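Local coordinates for rhamnonate dehydratase (Gibberella zeae PH-1, PDB 3FXG), which probably dehydrates rhamnonate to a 2-keto-3-deoxy sugar acid, as a magnesium-dependent lyase of the enolase superfamily, at residues 229-240 with 261-271. Sequence-based numbering, arbitrary orientation.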
loop_
_atom_site.group_PDB
_atom_site.type_symbol
_atom_site.label_atom_id
_atom_site.label_comp_id
_atom_site.label_asym_id
_atom_site.label_seq_id
_atom_site.Cartn_x
_atom_site.Cartn_y
_atom_site.Cartn_z
ATOM N N VAL A 229 9.784 0.425 -20.944
ATOM C CA VAL A 229 9.790 1.475 -19.931
ATOM C C VAL A 229 10.984 2.418 -19.947
ATOM O O VAL A 229 10.807 3.638 -20.010
ATOM C CB VAL A 229 9.630 0.877 -18.513
ATOM C CG1 VAL A 229 9.771 1.971 -17.460
ATOM C CG2 VAL A 229 8.261 0.218 -18.387
ATOM N N SER A 230 12.195 1.869 -19.882
ATOM C CA SER A 230 13.394 2.703 -19.874
ATOM C C SER A 230 13.536 3.562 -21.124
ATOM O O SER A 230 13.830 4.756 -21.034
ATOM C CB SER A 230 14.652 1.840 -19.720
ATOM O OG SER A 230 14.692 1.221 -18.448
ATOM N N TYR A 231 13.338 2.954 -22.289
ATOM C CA TYR A 231 13.471 3.691 -23.541
ATOM C C TYR A 231 12.433 4.805 -23.639
ATOM O O TYR A 231 12.749 5.927 -24.042
ATOM C CB TYR A 231 13.334 2.752 -24.740
ATOM C CG TYR A 231 13.685 3.416 -26.050
ATOM C CD1 TYR A 231 15.008 3.481 -26.491
ATOM C CD2 TYR A 231 12.699 4.011 -26.837
ATOM C CE1 TYR A 231 15.340 4.119 -27.687
ATOM C CE2 TYR A 231 13.017 4.654 -28.027
ATOM C CZ TYR A 231 14.338 4.703 -28.448
ATOM O OH TYR A 231 14.649 5.329 -29.631
ATOM N N THR A 232 11.196 4.494 -23.269
ATOM C CA THR A 232 10.124 5.483 -23.309
ATOM C C THR A 232 10.485 6.670 -22.427
ATOM O O THR A 232 10.349 7.825 -22.833
ATOM C CB THR A 232 8.789 4.888 -22.814
ATOM O OG1 THR A 232 8.382 3.832 -23.694
ATOM C CG2 THR A 232 7.702 5.957 -22.786
ATOM N N ILE A 233 10.950 6.384 -21.216
ATOM C CA ILE A 233 11.327 7.439 -20.286
ATOM C C ILE A 233 12.441 8.321 -20.846
ATOM O O ILE A 233 12.387 9.546 -20.722
ATOM C CB ILE A 233 11.752 6.836 -18.916
ATOM C CG1 ILE A 233 10.505 6.319 -18.183
ATOM C CG2 ILE A 233 12.462 7.884 -18.064
ATOM C CD1 ILE A 233 10.790 5.651 -16.845
ATOM N N GLU A 234 13.444 7.713 -21.474
ATOM C CA GLU A 234 14.538 8.500 -22.033
ATOM C C GLU A 234 14.108 9.306 -23.259
ATOM O O GLU A 234 14.517 10.455 -23.419
ATOM C CB GLU A 234 15.730 7.605 -22.395
ATOM C CG GLU A 234 16.849 8.370 -23.104
ATOM C CD GLU A 234 18.155 7.602 -23.190
ATOM O OE1 GLU A 234 18.120 6.370 -23.387
ATOM O OE2 GLU A 234 19.224 8.241 -23.077
ATOM N N LEU A 235 13.290 8.703 -24.116
ATOM C CA LEU A 235 12.810 9.374 -25.325
ATOM C C LEU A 235 11.939 10.577 -24.973
ATOM O O LEU A 235 12.105 11.666 -25.531
ATOM C CB LEU A 235 12.009 8.395 -26.191
ATOM C CG LEU A 235 11.348 8.952 -27.459
ATOM C CD1 LEU A 235 12.407 9.522 -28.397
ATOM C CD2 LEU A 235 10.573 7.843 -28.152
ATOM N N VAL A 236 11.003 10.382 -24.054
ATOM C CA VAL A 236 10.132 11.472 -23.649
ATOM C C VAL A 236 10.966 12.605 -23.055
ATOM O O VAL A 236 10.740 13.776 -23.363
ATOM C CB VAL A 236 9.067 10.982 -22.638
ATOM C CG1 VAL A 236 8.332 12.166 -22.015
ATOM C CG2 VAL A 236 8.069 10.077 -23.363
ATOM N N LYS A 237 11.945 12.260 -22.222
ATOM C CA LYS A 237 12.798 13.275 -21.617
ATOM C C LYS A 237 13.532 14.061 -22.705
ATOM O O LYS A 237 13.617 15.286 -22.645
ATOM C CB LYS A 237 13.823 12.634 -20.676
ATOM C CG LYS A 237 14.657 13.657 -19.920
ATOM C CD LYS A 237 15.688 13.003 -19.006
ATOM C CE LYS A 237 16.453 14.061 -18.218
ATOM N NZ LYS A 237 17.490 13.470 -17.322
ATOM N N ALA A 238 14.042 13.350 -23.704
ATOM C CA ALA A 238 14.777 13.981 -24.796
ATOM C C ALA A 238 13.914 14.873 -25.684
ATOM O O ALA A 238 14.442 15.720 -26.405
ATOM C CB ALA A 238 15.458 12.917 -25.644
ATOM N N CYS A 239 12.597 14.692 -25.629
ATOM C CA CYS A 239 11.680 15.479 -26.458
ATOM C C CYS A 239 10.853 16.499 -25.692
ATOM O O CYS A 239 9.905 17.063 -26.240
ATOM C CB CYS A 239 10.709 14.554 -27.199
ATOM S SG CYS A 239 11.461 13.417 -28.364
ATOM N N LEU A 240 11.204 16.754 -24.438
ATOM C CA LEU A 240 10.427 17.682 -23.628
ATOM C C LEU A 240 10.157 19.057 -24.241
ATOM O O LEU A 240 9.047 19.570 -24.125
ATOM C CB LEU A 240 11.060 17.825 -22.240
ATOM C CG LEU A 240 10.991 16.532 -21.411
ATOM C CD1 LEU A 240 11.572 16.765 -20.024
ATOM C CD2 LEU A 240 9.543 16.064 -21.307
ATOM N N LEU A 261 5.313 3.139 -13.823
ATOM C CA LEU A 261 6.715 3.533 -13.793
ATOM C C LEU A 261 6.933 4.727 -14.717
ATOM O O LEU A 261 7.693 5.645 -14.400
ATOM C CB LEU A 261 7.598 2.365 -14.241
ATOM C CG LEU A 261 7.507 1.073 -13.422
ATOM C CD1 LEU A 261 8.229 -0.046 -14.162
ATOM C CD2 LEU A 261 8.118 1.286 -12.044
ATOM N N ILE A 262 6.268 4.714 -15.865
ATOM C CA ILE A 262 6.401 5.814 -16.810
ATOM C C ILE A 262 5.850 7.101 -16.200
ATOM O O ILE A 262 6.449 8.169 -16.341
ATOM C CB ILE A 262 5.675 5.495 -18.140
ATOM C CG1 ILE A 262 6.452 4.412 -18.902
ATOM C CG2 ILE A 262 5.569 6.746 -19.000
ATOM C CD1 ILE A 262 5.770 3.940 -20.167
ATOM N N LYS A 263 4.721 7.000 -15.506
ATOM C CA LYS A 263 4.118 8.172 -14.879
ATOM C C LYS A 263 4.951 8.692 -13.707
ATOM O O LYS A 263 4.934 9.886 -13.410
ATOM C CB LYS A 263 2.696 7.851 -14.414
ATOM C CG LYS A 263 1.651 7.865 -15.527
ATOM C CD LYS A 263 1.401 9.283 -16.041
ATOM C CE LYS A 263 0.203 9.327 -16.981
ATOM N NZ LYS A 263 -0.088 10.712 -17.453
ATOM N N ARG A 264 5.677 7.803 -13.040
ATOM C CA ARG A 264 6.518 8.221 -11.923
ATOM C C ARG A 264 7.611 9.137 -12.464
ATOM O O ARG A 264 8.024 10.093 -11.810
ATOM C CB ARG A 264 7.158 7.007 -11.236
ATOM C CG ARG A 264 8.212 7.378 -10.196
ATOM C CD ARG A 264 8.741 6.163 -9.431
ATOM N NE ARG A 264 9.547 5.271 -10.262
ATOM C CZ ARG A 264 10.103 4.146 -9.821
ATOM N NH1 ARG A 264 9.942 3.778 -8.555
ATOM N NH2 ARG A 264 10.815 3.386 -10.642
ATOM N N ALA A 265 8.069 8.839 -13.674
ATOM C CA ALA A 265 9.120 9.625 -14.305
ATOM C C ALA A 265 8.583 10.871 -15.004
ATOM O O ALA A 265 9.183 11.943 -14.922
ATOM C CB ALA A 265 9.880 8.763 -15.306
ATOM N N HIS A 266 7.451 10.731 -15.683
ATOM C CA HIS A 266 6.869 11.849 -16.426
ATOM C C HIS A 266 5.401 12.077 -16.066
ATOM O O HIS A 266 4.519 11.913 -16.905
ATOM C CB HIS A 266 6.982 11.571 -17.927
ATOM C CG HIS A 266 8.392 11.460 -18.417
ATOM N ND1 HIS A 266 9.264 12.527 -18.419
ATOM C CD2 HIS A 266 9.081 10.409 -18.924
ATOM C CE1 HIS A 266 10.431 12.140 -18.905
ATOM N NE2 HIS A 266 10.346 10.859 -19.219
ATOM N N PRO A 267 5.127 12.485 -14.821
ATOM C CA PRO A 267 3.744 12.718 -14.388
ATOM C C PRO A 267 2.990 13.859 -15.076
ATOM O O PRO A 267 1.763 13.923 -14.996
ATOM C CB PRO A 267 3.892 12.925 -12.882
ATOM C CG PRO A 267 5.240 13.585 -12.772
ATOM C CD PRO A 267 6.077 12.759 -13.728
ATOM N N THR A 268 3.704 14.756 -15.752
ATOM C CA THR A 268 3.037 15.864 -16.438
ATOM C C THR A 268 2.875 15.597 -17.938
ATOM O O THR A 268 2.459 16.480 -18.689
ATOM C CB THR A 268 3.810 17.190 -16.266
ATOM O OG1 THR A 268 5.041 17.120 -16.992
ATOM C CG2 THR A 268 4.114 17.446 -14.793
ATOM N N VAL A 269 3.209 14.385 -18.372
ATOM C CA VAL A 269 3.095 14.021 -19.782
ATOM C C VAL A 269 1.959 13.023 -19.978
ATOM O O VAL A 269 1.761 12.121 -19.160
ATOM C CB VAL A 269 4.410 13.399 -20.306
ATOM C CG1 VAL A 269 4.266 13.027 -21.774
ATOM C CG2 VAL A 269 5.556 14.383 -20.127
ATOM N N LYS A 270 1.215 13.184 -21.068
ATOM C CA LYS A 270 0.092 12.300 -21.357
ATOM C C LYS A 270 0.488 11.025 -22.101
ATOM O O LYS A 270 1.288 11.057 -23.039
ATOM C CB LYS A 270 -0.973 13.048 -22.172
ATOM C CG LYS A 270 -1.570 14.260 -21.458
ATOM C CD LYS A 270 -2.895 14.676 -22.091
ATOM C CE LYS A 270 -2.695 15.455 -23.372
ATOM N NZ LYS A 270 -2.168 16.818 -23.088
ATOM N N PHE A 271 -0.087 9.907 -21.669
ATOM C CA PHE A 271 0.163 8.608 -22.284
ATOM C C PHE A 271 -1.172 7.941 -22.581
ATOM O O PHE A 271 -2.127 8.095 -21.818
ATOM C CB PHE A 271 0.994 7.737 -21.342
ATOM C CG PHE A 271 2.387 8.248 -21.145
ATOM C CD1 PHE A 271 3.379 7.965 -22.080
ATOM C CD2 PHE A 271 2.688 9.081 -20.074
ATOM C CE1 PHE A 271 4.654 8.511 -21.954
ATOM C CE2 PHE A 271 3.961 9.635 -19.937
ATOM C CZ PHE A 271 4.946 9.350 -20.883
#
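With CG anti to its carbonyl carbon (chi1 -63°), H266 sends its imidazole across to helix 229-238, where V236, its CG1 anti to the backbone N, lays that methyl over the ring. The CH-pi contact is almost vertical: CG1 of V236 stands 3.5 Å from the centroid of the H266 ring, directly above its centre. At the ring's edge, NE2 of H266 donates to O of I233 at 2.9 Å, nearly straight (165°) and close to the imidazole plane. The donor lies in the carbonyl plane on a lone pair of I233 O, which also accepts the helical bond from K237 N. Gripped by the bond at its edge and the methyl on its face, the ring is fixed in rotation just past the end of helix 259-265. One turn back along the helix from K237, I233 reaches over with its extended CG1 branch, and its CD1 presses on CB of A265 at 3.6 Å. V229 CG1 meets L261 CB at 3.9 Å, the two side chains crossing at about a right angle, and T232 CG2 touches CD1 of I262 at 3.8 Å. R290 of a second subunit packs on V229 and L261. The other V236 methyl, CG2, lies 4.0 Å from CE1 of F271, at the edge of a phenyl ring whose face carries I262 CG2. The axes of 229-238 and 261-265 approach to 9.8 Å, their directions 27° apart, as expected for successive outer helices of the enolase-type TIM barrel. K263 NZ donates to V269 O across the type I turn 266-269 and forms a salt bridge with D293. Strand 270-273 pairs with 246-248 and 294-295, W247 touches both V236 and V269, and helix 195-213 packs against another side of helix 229-238.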